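Local coordinates for protein nicotinate phosphoribosyltransferase (Saccharomyces cerevisiae, PDB 1VLP) that catalyses the ATP-dependent synthesis of nicotinate ribonucleotide from nicotinate and phosphoribosyl diphosphate, the first step in making NAD from nicotinic acid, at residues E67-L72 with I113-E118; V44-T49 with D139-E144; F373-K376 with Q380-S383. All coordinates share one frame; numbering follows the deposited sequence. Where two conformers were deposited one is given.

Contact 1 (E67-L72 with I113-E118); sequences EQFSYL and ISFTSE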
ATOM      1  N   GLU A  67       3.418   0.687 -23.774  1.00  4.46           N
ATOM      2  CA  GLU A  67       4.817   1.103 -23.784  1.00  2.00           C
ATOM      3  C   GLU A  67       5.444   1.171 -22.385  1.00  3.45           C
ATOM      4  O   GLU A  67       6.506   0.602 -22.131  1.00  4.70           O
ATOM      5  CB  GLU A  67       4.958   2.406 -24.568  1.00  4.52           C
ATOM      6  CG  GLU A  67       6.377   2.855 -24.769  1.00  6.35           C
ATOM      7  CD  GLU A  67       6.438   3.904 -25.862  1.00  7.50           C
ATOM      8  OE1 GLU A  67       6.052   5.054 -25.591  1.00  4.25           O
ATOM      9  OE2 GLU A  67       6.842   3.582 -27.001  1.00  7.76           O
ATOM     10  N   GLN A  68       4.779   1.865 -21.471  1.00  2.00           N
ATOM     11  CA  GLN A  68       5.235   2.063 -20.108  1.00  3.36           C
ATOM     12  C   GLN A  68       5.398   0.735 -19.336  1.00  2.00           C
ATOM     13  O   GLN A  68       6.363   0.531 -18.608  1.00  2.97           O
ATOM     14  CB  GLN A  68       4.328   3.069 -19.381  1.00  2.45           C
ATOM     15  CG  GLN A  68       4.412   4.480 -19.917  1.00  7.13           C
ATOM     16  CD  GLN A  68       5.707   5.191 -19.626  1.00  6.94           C
ATOM     17  OE1 GLN A  68       6.290   5.006 -18.578  1.00  4.28           O
ATOM     18  NE2 GLN A  68       6.139   6.027 -20.544  1.00  4.48           N
ATOM     19  N   PHE A  69       4.455  -0.185 -19.540  1.00  2.80           N
ATOM     20  CA  PHE A  69       4.562  -1.478 -18.915  1.00  3.81           C
ATOM     21  C   PHE A  69       5.807  -2.186 -19.420  1.00  4.40           C
ATOM     22  O   PHE A  69       6.502  -2.839 -18.636  1.00  2.92           O
ATOM     23  CB  PHE A  69       3.344  -2.360 -19.183  1.00  5.61           C
ATOM     24  CG  PHE A  69       2.042  -1.894 -18.546  1.00  3.78           C
ATOM     25  CD1 PHE A  69       1.965  -0.835 -17.630  1.00  2.00           C
ATOM     26  CD2 PHE A  69       0.857  -2.528 -18.897  1.00  4.12           C
ATOM     27  CE1 PHE A  69       0.751  -0.470 -17.044  1.00  7.31           C
ATOM     28  CE2 PHE A  69      -0.355  -2.148 -18.340  1.00  6.03           C
ATOM     29  CZ  PHE A  69      -0.410  -1.108 -17.428  1.00  5.50           C
ATOM     30  N   SER A  70       6.078  -2.100 -20.726  1.00  4.10           N
ATOM     31  CA  SER A  70       7.251  -2.794 -21.258  1.00  4.32           C
ATOM     32  C   SER A  70       8.550  -2.275 -20.626  1.00  2.00           C
ATOM     33  O   SER A  70       9.501  -3.020 -20.408  1.00  2.00           O
ATOM     34  CB  SER A  70       7.300  -2.710 -22.779  1.00  5.36           C
ATOM     35  OG  SER A  70       7.679  -1.414 -23.242  1.00  4.96           O
ATOM     36  N   TYR A  71       8.603  -0.958 -20.364  1.00  2.00           N
ATOM     37  CA  TYR A  71       9.781  -0.337 -19.783  1.00  2.00           C
ATOM     38  C   TYR A  71      10.123  -0.874 -18.398  1.00  2.47           C
ATOM     39  O   TYR A  71      11.264  -0.830 -17.949  1.00  3.17           O
ATOM     40  CB  TYR A  71       9.563   1.163 -19.655  1.00  3.11           C
ATOM     41  CG  TYR A  71       9.440   1.948 -20.941  1.00  2.00           C
ATOM     42  CD1 TYR A  71       9.938   1.466 -22.193  1.00  3.01           C
ATOM     43  CD2 TYR A  71       8.888   3.209 -20.906  1.00  3.11           C
ATOM     44  CE1 TYR A  71       9.863   2.246 -23.357  1.00  2.00           C
ATOM     45  CE2 TYR A  71       8.794   3.980 -22.067  1.00  4.13           C
ATOM     46  CZ  TYR A  71       9.287   3.520 -23.272  1.00  2.51           C
ATOM     47  OH  TYR A  71       9.164   4.301 -24.394  1.00  2.00           O
ATOM     48  N   LEU A  72       9.139  -1.394 -17.705  1.00  2.00           N
ATOM     49  CA  LEU A  72       9.423  -2.033 -16.401  1.00  3.43           C
ATOM     50  C   LEU A  72      10.439  -3.147 -16.536  1.00  4.40           C
ATOM     51  O   LEU A  72      11.201  -3.430 -15.613  1.00  4.93           O
ATOM     52  CB  LEU A  72       8.137  -2.594 -15.791  1.00  3.88           C
ATOM     53  CG  LEU A  72       7.065  -1.546 -15.514  1.00  7.26           C
ATOM     54  CD1 LEU A  72       5.813  -2.221 -14.953  1.00  8.11           C
ATOM     55  CD2 LEU A  72       7.529  -0.392 -14.568  1.00  6.73           C
ATOM     56  N   ILE A 113       2.667  -9.969 -17.317  1.00  3.33           N
ATOM     57  CA  ILE A 113       1.468  -9.119 -17.508  1.00  4.06           C
ATOM     58  C   ILE A 113       0.685  -9.569 -18.718  1.00  5.47           C
ATOM     59  O   ILE A 113       1.256  -9.703 -19.822  1.00  5.79           O
ATOM     60  CB  ILE A 113       1.830  -7.623 -17.688  1.00  3.29           C
ATOM     61  CG1 ILE A 113       2.700  -7.147 -16.539  1.00  2.13           C
ATOM     62  CG2 ILE A 113       0.593  -6.788 -17.821  1.00  5.20           C
ATOM     63  CD1 ILE A 113       3.188  -5.682 -16.703  1.00  3.23           C
ATOM     64  N   SER A 114      -0.600  -9.815 -18.505  0.50  2.00           N
ATOM     65  CA  SER A 114      -1.527 -10.010 -19.577  0.50  2.00           C
ATOM     66  C   SER A 114      -2.431  -8.799 -19.578  0.50  2.00           C
ATOM     67  O   SER A 114      -3.239  -8.677 -18.718  0.50  2.00           O
ATOM     68  CB  SER A 114      -2.383 -11.247 -19.323  0.50  3.57           C
ATOM     69  OG  SER A 114      -3.411 -11.359 -20.304  0.50  3.58           O
ATOM     70  N   PHE A 115      -2.225  -7.905 -20.545  1.00  2.22           N
ATOM     71  CA  PHE A 115      -2.952  -6.626 -20.662  1.00  5.84           C
ATOM     72  C   PHE A 115      -3.688  -6.588 -21.995  1.00  6.84           C
ATOM     73  O   PHE A 115      -3.080  -6.651 -23.087  1.00  4.38           O
ATOM     74  CB  PHE A 115      -1.932  -5.489 -20.537  1.00  5.02           C
ATOM     75  CG  PHE A 115      -2.473  -4.122 -20.793  1.00  6.02           C
ATOM     76  CD1 PHE A 115      -3.791  -3.755 -20.443  1.00  5.65           C
ATOM     77  CD2 PHE A 115      -1.654  -3.166 -21.393  1.00  7.87           C
ATOM     78  CE1 PHE A 115      -4.239  -2.453 -20.637  1.00  5.71           C
ATOM     79  CE2 PHE A 115      -2.109  -1.865 -21.613  1.00  7.75           C
ATOM     80  CZ  PHE A 115      -3.407  -1.506 -21.248  1.00  5.80           C
ATOM     81  N   THR A 116      -5.012  -6.618 -21.892  1.00  6.78           N
ATOM     82  CA  THR A 116      -5.910  -6.464 -23.008  1.00  7.80           C
ATOM     83  C   THR A 116      -6.865  -5.294 -22.694  1.00  7.95           C
ATOM     84  O   THR A 116      -6.954  -4.775 -21.563  1.00  6.44           O
ATOM     85  CB  THR A 116      -6.707  -7.778 -23.268  1.00  7.53           C
ATOM     86  OG1 THR A 116      -7.425  -8.147 -22.096  1.00 10.52           O
ATOM     87  CG2 THR A 116      -5.773  -8.899 -23.615  1.00  9.21           C
ATOM     88  N   SER A 117      -7.612  -4.931 -23.696  1.00  7.67           N
ATOM     89  CA  SER A 117      -8.621  -3.880 -23.545  1.00  7.02           C
ATOM     90  C   SER A 117      -9.810  -4.264 -24.365  1.00  8.56           C
ATOM     91  O   SER A 117      -9.672  -5.019 -25.337  1.00 10.12           O
ATOM     92  CB  SER A 117      -8.067  -2.518 -23.958  1.00 10.28           C
ATOM     93  OG  SER A 117      -7.795  -2.479 -25.357  1.00 10.74           O
ATOM     94  N   GLU A 118     -10.976  -3.725 -24.012  1.00  7.92           N
ATOM     95  CA  GLU A 118     -12.234  -4.117 -24.621  1.00 11.16           C
ATOM     96  C   GLU A 118     -13.048  -2.863 -24.786  1.00 10.14           C
ATOM     97  O   GLU A 118     -13.221  -2.085 -23.841  1.00 12.57           O
ATOM     98  CB  GLU A 118     -12.971  -5.124 -23.719  1.00 11.45           C
ATOM     99  CG  GLU A 118     -14.183  -5.754 -24.310  1.00 18.20           C
TER
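Phe-69, near the end of helix 59-71, and Ile-113, the first residue of strand 113-120, mark the closest passage of the two backbones, with CA atoms 8.4 Å apart. Such a spacing leaves the joining of helix to strand to side chains, and here three apolar ones do it. Phe-69 contributes more surface than any other residue. Its side chain and that of Phe-115 cross at about a right angle, the ring planes 57° apart and the centroids separated by 5.0 Å. Atom CE2 of Phe-69 lies over one face of the Phe-115 ring, displaced toward the rim, and comes within 3.5 Å of CD2 of that residue. The strand is an outermost one of an antiparallel sheet that also includes strand 388-395, and the helix lies against it, an instance of alpha/beta packing. With CG of Phe-115 anti to the backbone N (chi1 173°), the ring reaches toward the helix, where Ile-62 and Leu-65 also touch it. Were Phe-115 replaced by alanine, the Phe-69 ring would probably lose its aromatic partner and a gap would open between helix and strand. Ile-113 meets the root of Phe-69 instead, its CD1 lying 4.1 Å from CB of the phenylalanine. Leu-147 and Leu-150 of helix 144-159 also pack on Phe-69.

Contact 2 (V44-T49 with D139-E144); sequences VTYKYT and DTILYE
Tyr-46 lays its ring beside Thr-140 and carries its hydroxyl past Ile-141, and in doing so spans most of the contact between strand 43-50 and the turn that follows helix 137-140. The threonine meets the ring at its edge and in its plane: OG1 of Thr-140 is 3.5 Å from CE1 of Tyr-46. Farther out, OH of Tyr-46 sits 3.7 Å from CA of Ile-141 and 3.8 Å from CD1 of the same residue, so an apolar side chain flanks the phenol oxygen. That oxygen is hydrogen-bonded to Glu-245, the neighbour of His-244, which by similarity is autophosphorylated, though not in this structure; a weak bond from Trp-137 adds to it.

Thr-140 places OG1 between its own backbone N and carbonyl carbon (chi1 60°), which turns the hydroxyl toward the strand while Ser-136 O, four residues back, takes its hydrogen bond. CG2 of Val-44 is modelled 2.9 Å from this OG1, a doubtful distance, and the two side chains slide past each other in opposite directions. Beyond the threonine the chain folds into a type I beta turn, closed by Tyr-143 N bonding to Thr-140 O at 3.1 Å. The turn leads to Glu-144, which forms a salt bridge with Lys-28 and a hydrogen bond with Tyr-27, a nicotinate-binding residue by similarity; the side chain of Ile-141 lies about 7 Å from that of Tyr-27.

The example illustrates how hydroxyl groups can be buried in a contact that is otherwise apolar. Both touch carbon across the interface and find their hydrogen bonds elsewhere, which suggests that the strand and the turn are joined by shape, while the polar links probably hold each hydroxyl in place.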
ATOM      1  N   VAL A  44       1.135 -17.201  -8.210  1.00  3.16           N
ATOM      2  CA  VAL A  44       0.005 -16.357  -7.878  1.00  2.33           C
ATOM      3  C   VAL A  44      -0.532 -15.656  -9.120  1.00  2.00           C
ATOM      4  O   VAL A  44       0.150 -15.569 -10.178  1.00  2.00           O
ATOM      5  CB  VAL A  44       0.414 -15.249  -6.846  1.00  2.00           C
ATOM      6  CG1 VAL A  44       0.878 -15.859  -5.503  1.00  3.50           C
ATOM      7  CG2 VAL A  44       1.508 -14.304  -7.471  1.00  2.00           C
ATOM      8  N   THR A  45      -1.760 -15.146  -8.972  1.00  2.07           N
ATOM      9  CA  THR A  45      -2.330 -14.254  -9.980  1.00  2.00           C
ATOM     10  C   THR A  45      -2.881 -13.040  -9.245  1.00  2.00           C
ATOM     11  O   THR A  45      -3.614 -13.197  -8.272  1.00  2.00           O
ATOM     12  CB  THR A  45      -3.454 -14.936 -10.783  1.00  2.28           C
ATOM     13  OG1 THR A  45      -2.891 -16.022 -11.522  1.00  5.06           O
ATOM     14  CG2 THR A  45      -4.108 -13.953 -11.728  1.00  5.16           C
ATOM     15  N   TYR A  46      -2.558 -11.840  -9.732  1.00  2.60           N
ATOM     16  CA  TYR A  46      -3.213 -10.575  -9.303  1.00  3.44           C
ATOM     17  C   TYR A  46      -4.132 -10.089 -10.405  1.00  2.12           C
ATOM     18  O   TYR A  46      -3.835 -10.321 -11.605  1.00  2.00           O
ATOM     19  CB  TYR A  46      -2.184  -9.451  -9.039  1.00  2.53           C
ATOM     20  CG  TYR A  46      -1.179  -9.692  -7.927  1.00  2.93           C
ATOM     21  CD1 TYR A  46      -0.046 -10.491  -8.152  1.00  9.18           C
ATOM     22  CD2 TYR A  46      -1.338  -9.121  -6.667  1.00  4.71           C
ATOM     23  CE1 TYR A  46       0.887 -10.717  -7.152  1.00 11.68           C
ATOM     24  CE2 TYR A  46      -0.405  -9.347  -5.659  1.00  9.18           C
ATOM     25  CZ  TYR A  46       0.704 -10.166  -5.932  1.00 14.59           C
ATOM     26  OH  TYR A  46       1.663 -10.392  -4.992  1.00 15.53           O
ATOM     27  N   LYS A  47      -5.193  -9.361 -10.035  0.50  2.00           N
ATOM     28  CA  LYS A  47      -6.136  -8.853 -11.003  0.50  2.00           C
ATOM     29  C   LYS A  47      -6.437  -7.404 -10.744  0.50  2.00           C
ATOM     30  O   LYS A  47      -6.655  -7.003  -9.641  0.50  2.00           O
ATOM     31  CB  LYS A  47      -7.450  -9.642 -10.970  0.50  5.25           C
ATOM     32  CG  LYS A  47      -8.647  -8.887 -11.602  0.50  3.82           C
ATOM     33  CD  LYS A  47     -10.009  -9.644 -11.527  0.50  6.53           C
ATOM     34  CE  LYS A  47     -11.133  -8.878 -12.303  0.50  7.49           C
ATOM     35  NZ  LYS A  47     -11.871  -7.794 -11.555  0.50  8.06           N
ATOM     36  N   TYR A  48      -6.463  -6.664 -11.834  1.00  2.50           N
ATOM     37  CA  TYR A  48      -6.895  -5.247 -11.858  1.00  4.78           C
ATOM     38  C   TYR A  48      -8.401  -5.154 -11.799  1.00  3.91           C
ATOM     39  O   TYR A  48      -9.105  -5.858 -12.476  1.00  4.58           O
ATOM     40  CB  TYR A  48      -6.393  -4.598 -13.147  1.00  5.84           C
ATOM     41  CG  TYR A  48      -6.996  -3.270 -13.558  1.00  4.02           C
ATOM     42  CD1 TYR A  48      -6.490  -2.067 -13.043  1.00  3.66           C
ATOM     43  CD2 TYR A  48      -8.065  -3.225 -14.457  1.00  2.00           C
ATOM     44  CE1 TYR A  48      -7.014  -0.866 -13.433  1.00  5.18           C
ATOM     45  CE2 TYR A  48      -8.626  -1.983 -14.862  1.00  3.44           C
ATOM     46  CZ  TYR A  48      -8.041  -0.813 -14.379  1.00  3.35           C
ATOM     47  OH  TYR A  48      -8.540   0.383 -14.807  1.00  3.74           O
ATOM     48  N   THR A  49      -8.893  -4.226 -10.999  1.00  4.11           N
ATOM     49  CA  THR A  49     -10.298  -3.905 -11.006  1.00  5.34           C
ATOM     50  C   THR A  49     -10.445  -2.394 -10.936  1.00  3.47           C
ATOM     51  O   THR A  49      -9.739  -1.718 -10.181  1.00  4.29           O
ATOM     52  CB  THR A  49     -11.048  -4.543  -9.802  1.00  5.23           C
ATOM     53  OG1 THR A  49     -10.847  -5.954  -9.818  1.00  6.70           O
ATOM     54  CG2 THR A  49     -12.547  -4.253  -9.924  1.00 11.11           C
ATOM     55  N   ASP A 139       8.330 -13.192  -8.572  1.00  2.06           N
ATOM     56  CA  ASP A 139       8.383 -12.543  -9.894  1.00  2.88           C
ATOM     57  C   ASP A 139       7.260 -11.542 -10.108  1.00  3.78           C
ATOM     58  O   ASP A 139       7.308 -10.755 -11.085  1.00  8.86           O
ATOM     59  CB  ASP A 139       8.275 -13.571 -11.037  1.00  3.54           C
ATOM     60  CG  ASP A 139       9.532 -14.386 -11.222  1.00 10.26           C
ATOM     61  OD1 ASP A 139      10.569 -14.044 -10.648  1.00 16.14           O
ATOM     62  OD2 ASP A 139       9.464 -15.398 -11.940  1.00 14.39           O
ATOM     63  N   THR A 140       6.207 -11.598  -9.284  1.00  3.96           N
ATOM     64  CA  THR A 140       4.994 -10.821  -9.537  1.00  5.36           C
ATOM     65  C   THR A 140       4.684  -9.735  -8.503  1.00  3.94           C
ATOM     66  O   THR A 140       3.965  -8.721  -8.812  1.00  2.88           O
ATOM     67  CB  THR A 140       3.768 -11.760  -9.701  1.00  5.84           C
ATOM     68  OG1 THR A 140       3.591 -12.515  -8.533  1.00 12.23           O
ATOM     69  CG2 THR A 140       3.991 -12.688 -10.890  1.00  9.02           C
ATOM     70  N   ILE A 141       5.180  -9.951  -7.290  1.00  4.54           N
ATOM     71  CA  ILE A 141       4.869  -9.062  -6.146  1.00  5.24           C
ATOM     72  C   ILE A 141       5.136  -7.544  -6.368  1.00  6.28           C
ATOM     73  O   ILE A 141       4.401  -6.699  -5.839  1.00  4.77           O
ATOM     74  CB  ILE A 141       5.555  -9.612  -4.874  1.00  5.52           C
ATOM     75  CG1 ILE A 141       5.056  -8.884  -3.631  1.00 10.30           C
ATOM     76  CG2 ILE A 141       7.078  -9.540  -4.995  1.00  7.72           C
ATOM     77  CD1 ILE A 141       4.618  -9.743  -2.614  1.00 13.42           C
ATOM     78  N   LEU A 142       6.169  -7.178  -7.141  1.00  2.00           N
ATOM     79  CA  LEU A 142       6.467  -5.762  -7.264  1.00  2.96           C
ATOM     80  C   LEU A 142       5.511  -5.019  -8.190  1.00  2.00           C
ATOM     81  O   LEU A 142       5.493  -3.797  -8.186  1.00  4.85           O
ATOM     82  CB  LEU A 142       7.916  -5.568  -7.729  1.00  2.57           C
ATOM     83  CG  LEU A 142       8.998  -6.043  -6.750  1.00  2.38           C
ATOM     84  CD1 LEU A 142      10.395  -5.564  -7.240  1.00  2.41           C
ATOM     85  CD2 LEU A 142       8.746  -5.584  -5.325  1.00  3.55           C
ATOM     86  N   TYR A 143       4.775  -5.705  -9.064  1.00  3.69           N
ATOM     87  CA  TYR A 143       3.995  -4.947 -10.100  1.00  4.95           C
ATOM     88  C   TYR A 143       2.889  -4.056  -9.597  1.00  3.88           C
ATOM     89  O   TYR A 143       2.633  -3.022 -10.222  1.00  5.58           O
ATOM     90  CB  TYR A 143       3.391  -5.906 -11.105  1.00  4.26           C
ATOM     91  CG  TYR A 143       4.376  -6.488 -12.062  1.00  2.00           C
ATOM     92  CD1 TYR A 143       4.864  -5.737 -13.125  1.00  4.55           C
ATOM     93  CD2 TYR A 143       4.821  -7.819 -11.933  1.00  5.17           C
ATOM     94  CE1 TYR A 143       5.724  -6.290 -14.047  1.00  9.73           C
ATOM     95  CE2 TYR A 143       5.697  -8.365 -12.836  1.00  7.69           C
ATOM     96  CZ  TYR A 143       6.151  -7.599 -13.892  1.00  5.85           C
ATOM     97  OH  TYR A 143       7.027  -8.143 -14.807  1.00  5.13           O
ATOM     98  N   GLU A 144       2.219  -4.453  -8.507  1.00  4.99           N
ATOM     99  CA  GLU A 144       1.012  -3.733  -8.041  1.00  6.57           C
ATOM    100  C   GLU A 144       1.178  -2.185  -8.097  1.00  4.02           C
ATOM    101  O   GLU A 144       0.416  -1.473  -8.789  1.00  4.13           O
ATOM    102  CB  GLU A 144       0.643  -4.174  -6.624  1.00  8.04           C
ATOM    103  CG  GLU A 144      -0.619  -3.519  -6.078  1.00 10.51           C
ATOM    104  CD  GLU A 144      -0.728  -3.524  -4.544  1.00 10.36           C
ATOM    105  OE1 GLU A 144       0.168  -4.038  -3.806  1.00 14.40           O
ATOM    106  OE2 GLU A 144      -1.765  -3.027  -4.064  1.00 12.04           O
TER

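Contact 3 (F373-K376 with Q380-S383); sequences FRKK and QVKS
A short beta hairpin, strand 373-374 paired antiparallel with strand 382-383, brings these segments together, and its backbone bonds carry the contact. Ser-383 N donates to Phe-373 O at 2.9 Å, approaching from above the carbonyl plane, although the N-H points almost straight at the oxygen (167°). Lys-375 N reaches Val-381 O, also at 2.9 Å, nearly in line with the carbonyl. Between these two bonds Arg-374 and Lys-382 form a non-hydrogen-bonded pair with CA atoms only 4.4 Å apart, and CA of Arg-374 adds a CA-H...O contact to Val-381 O. The hairpin illustrates how water can supplement the backbone bonds of a short two-stranded unit: one water links Phe-373 O to Lys-382 NZ, another joins that amine to Phe-373 N and Ser-383 O, and a third bridges Lys-375 NZ and Ser-383 OG. The serine hydroxyl is held as well by Arg-195. The side chain of Lys-375 crosses that of Val-381, its CD 3.9 Å from CG1 of Val-381, before bending at its last torsion (chi4 -71°). Arg-374 turns its guanidinium edge toward the amide of Gln-380, the planes nearly perpendicular, but NH1 finds its hydrogen bond on Pro-379 O. The buried Phe-373 meets Trp-163 edge-to-face. The side chain of Lys-382 lies about 7 Å from that of Thr-367, inferred to bind phosphoribosyl diphosphate.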
ATOM      1  N   PHE A 373      -7.400  17.172  -6.334  1.00  3.78           N
ATOM      2  CA  PHE A 373      -7.442  18.151  -7.435  1.00  3.77           C
ATOM      3  C   PHE A 373      -8.862  18.641  -7.635  1.00  3.23           C
ATOM      4  O   PHE A 373      -9.850  17.892  -7.405  1.00  2.51           O
ATOM      5  CB  PHE A 373      -6.933  17.521  -8.723  1.00  4.79           C
ATOM      6  CG  PHE A 373      -5.462  17.305  -8.749  1.00  2.00           C
ATOM      7  CD1 PHE A 373      -4.889  16.244  -8.074  1.00  2.00           C
ATOM      8  CD2 PHE A 373      -4.631  18.175  -9.437  1.00  2.54           C
ATOM      9  CE1 PHE A 373      -3.528  16.052  -8.106  1.00  2.79           C
ATOM     10  CE2 PHE A 373      -3.267  17.993  -9.468  1.00  4.29           C
ATOM     11  CZ  PHE A 373      -2.706  16.952  -8.805  1.00  3.20           C
ATOM     12  N   ARG A 374      -8.985  19.903  -8.023  1.00  3.91           N
ATOM     13  CA  ARG A 374     -10.242  20.473  -8.493  1.00  4.42           C
ATOM     14  C   ARG A 374     -10.204  20.548  -9.999  1.00  5.65           C
ATOM     15  O   ARG A 374      -9.155  20.409 -10.629  1.00  5.57           O
ATOM     16  CB  ARG A 374     -10.429  21.911  -7.982  1.00  5.94           C
ATOM     17  CG  ARG A 374     -10.538  22.082  -6.502  1.00 11.38           C
ATOM     18  CD  ARG A 374     -11.744  21.407  -5.898  1.00 16.06           C
ATOM     19  NE  ARG A 374     -11.719  21.616  -4.449  1.00 24.58           N
ATOM     20  CZ  ARG A 374     -12.064  22.756  -3.839  1.00 30.09           C
ATOM     21  NH1 ARG A 374     -12.488  23.801  -4.534  1.00 26.41           N
ATOM     22  NH2 ARG A 374     -11.986  22.854  -2.515  1.00 29.83           N
ATOM     23  N   LYS A 375     -11.371  20.720 -10.611  1.00  4.56           N
ATOM     24  CA  LYS A 375     -11.442  20.875 -12.046  1.00  6.39           C
ATOM     25  C   LYS A 375     -10.890  22.245 -12.385  1.00  8.76           C
ATOM     26  O   LYS A 375     -11.096  23.198 -11.640  1.00  6.49           O
ATOM     27  CB  LYS A 375     -12.887  20.696 -12.561  1.00  5.83           C
ATOM     28  CG  LYS A 375     -13.396  19.275 -12.419  1.00  4.59           C
ATOM     29  CD  LYS A 375     -14.728  19.038 -13.104  1.00  6.75           C
ATOM     30  CE  LYS A 375     -15.080  17.542 -13.078  1.00 15.03           C
ATOM     31  NZ  LYS A 375     -14.190  16.709 -14.014  1.00  4.97           N
ATOM     32  N   LYS A 376     -10.219  22.323 -13.521  1.00  9.99           N
ATOM     33  CA  LYS A 376      -9.699  23.608 -14.008  1.00 12.93           C
ATOM     34  C   LYS A 376     -10.888  24.435 -14.504  1.00 14.16           C
ATOM     35  O   LYS A 376     -10.972  25.642 -14.235  1.00 15.37           O
ATOM     36  CB  LYS A 376      -8.658  23.408 -15.100  1.00 13.08           C
ATOM     37  CG  LYS A 376      -8.091  24.735 -15.555  1.00 16.87           C
ATOM     38  CD  LYS A 376      -6.901  24.627 -16.481  1.00 20.30           C
ATOM     39  CE  LYS A 376      -6.291  26.034 -16.716  1.00 27.78           C
ATOM     40  NZ  LYS A 376      -7.176  27.184 -16.264  1.00 28.76           N
ATOM     41  N   GLN A 380     -14.472  24.943  -8.117  1.00 12.12           N
ATOM     42  CA  GLN A 380     -15.101  24.477  -6.874  1.00 13.13           C
ATOM     43  C   GLN A 380     -15.527  23.019  -6.925  1.00 12.94           C
ATOM     44  O   GLN A 380     -16.008  22.487  -5.917  1.00 15.64           O
ATOM     45  CB  GLN A 380     -16.299  25.372  -6.512  1.00 15.05           C
ATOM     46  CG  GLN A 380     -15.941  26.862  -6.334  1.00 21.28           C
ATOM     47  CD  GLN A 380     -14.757  27.089  -5.395  1.00 30.58           C
ATOM     48  OE1 GLN A 380     -13.797  27.788  -5.745  1.00 35.86           O
ATOM     49  NE2 GLN A 380     -14.810  26.486  -4.205  1.00 33.74           N
ATOM     50  N   VAL A 381     -15.392  22.388  -8.092  1.00  9.94           N
ATOM     51  CA  VAL A 381     -15.766  20.989  -8.268  1.00  7.57           C
ATOM     52  C   VAL A 381     -14.538  20.051  -8.191  1.00  7.94           C
ATOM     53  O   VAL A 381     -13.491  20.322  -8.735  1.00  5.76           O
ATOM     54  CB  VAL A 381     -16.511  20.794  -9.591  1.00  6.25           C
ATOM     55  CG1 VAL A 381     -16.819  19.317  -9.871  1.00 12.61           C
ATOM     56  CG2 VAL A 381     -17.834  21.640  -9.584  1.00 13.08           C
ATOM     57  N   LYS A 382     -14.705  18.954  -7.479  1.00  8.60           N
ATOM     58  CA  LYS A 382     -13.682  17.904  -7.384  1.00 11.45           C
ATOM     59  C   LYS A 382     -13.412  17.247  -8.748  1.00  8.87           C
ATOM     60  O   LYS A 382     -14.347  16.942  -9.549  1.00  7.66           O
ATOM     61  CB  LYS A 382     -14.148  16.824  -6.401  1.00 12.32           C
ATOM     62  CG  LYS A 382     -13.074  15.884  -5.939  1.00 16.69           C
ATOM     63  CD  LYS A 382     -13.624  14.768  -5.074  1.00 23.65           C
ATOM     64  CE  LYS A 382     -12.517  13.860  -4.569  1.00 23.01           C
ATOM     65  NZ  LYS A 382     -11.251  14.609  -4.204  1.00 25.13           N
ATOM     66  N   SER A 383     -12.131  17.019  -9.021  1.00  5.41           N
ATOM     67  CA  SER A 383     -11.737  16.166 -10.103  1.00  5.35           C
ATOM     68  C   SER A 383     -11.554  14.787  -9.496  1.00  6.10           C
ATOM     69  O   SER A 383     -10.594  14.549  -8.772  1.00  5.11           O
ATOM     70  CB  SER A 383     -10.435  16.630 -10.759  1.00  4.46           C
ATOM     71  OG  SER A 383     -10.019  15.724 -11.740  1.00  3.03           O
TER
HETATM   72  O   HOH W   1      -9.131  14.829  -6.423  1.00  2.00           O
HETATM   73  O   HOH W   2     -10.392  17.278  -4.654  1.00 11.54           O
HETATM   74  O   HOH W   3     -11.286  16.760 -13.930  1.00  5.23           O

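How the contacts relate
Contacts 1 and 2 belong to one packing unit of the N-terminal domain: both reach the same antiparallel sheet, contact 1 through an outermost strand and contact 2 through an inner one. They meet directly, Ile-113 CD1 lying 3.7 Å from Tyr-143 CE1, and Leu-72 packs on the same tyrosine. Burial deepens from the partly covered, wholly apolar contact 1 to the buried contact 2, where hydroxyls enter among the carbon atoms. Contact 3 is separate, its centre about 29 Å from that of contact 1 and 32 Å from that of contact 2. Largely at the surface and local in sequence, it relies on backbone bonds and water where the other two rely on side-chain packing.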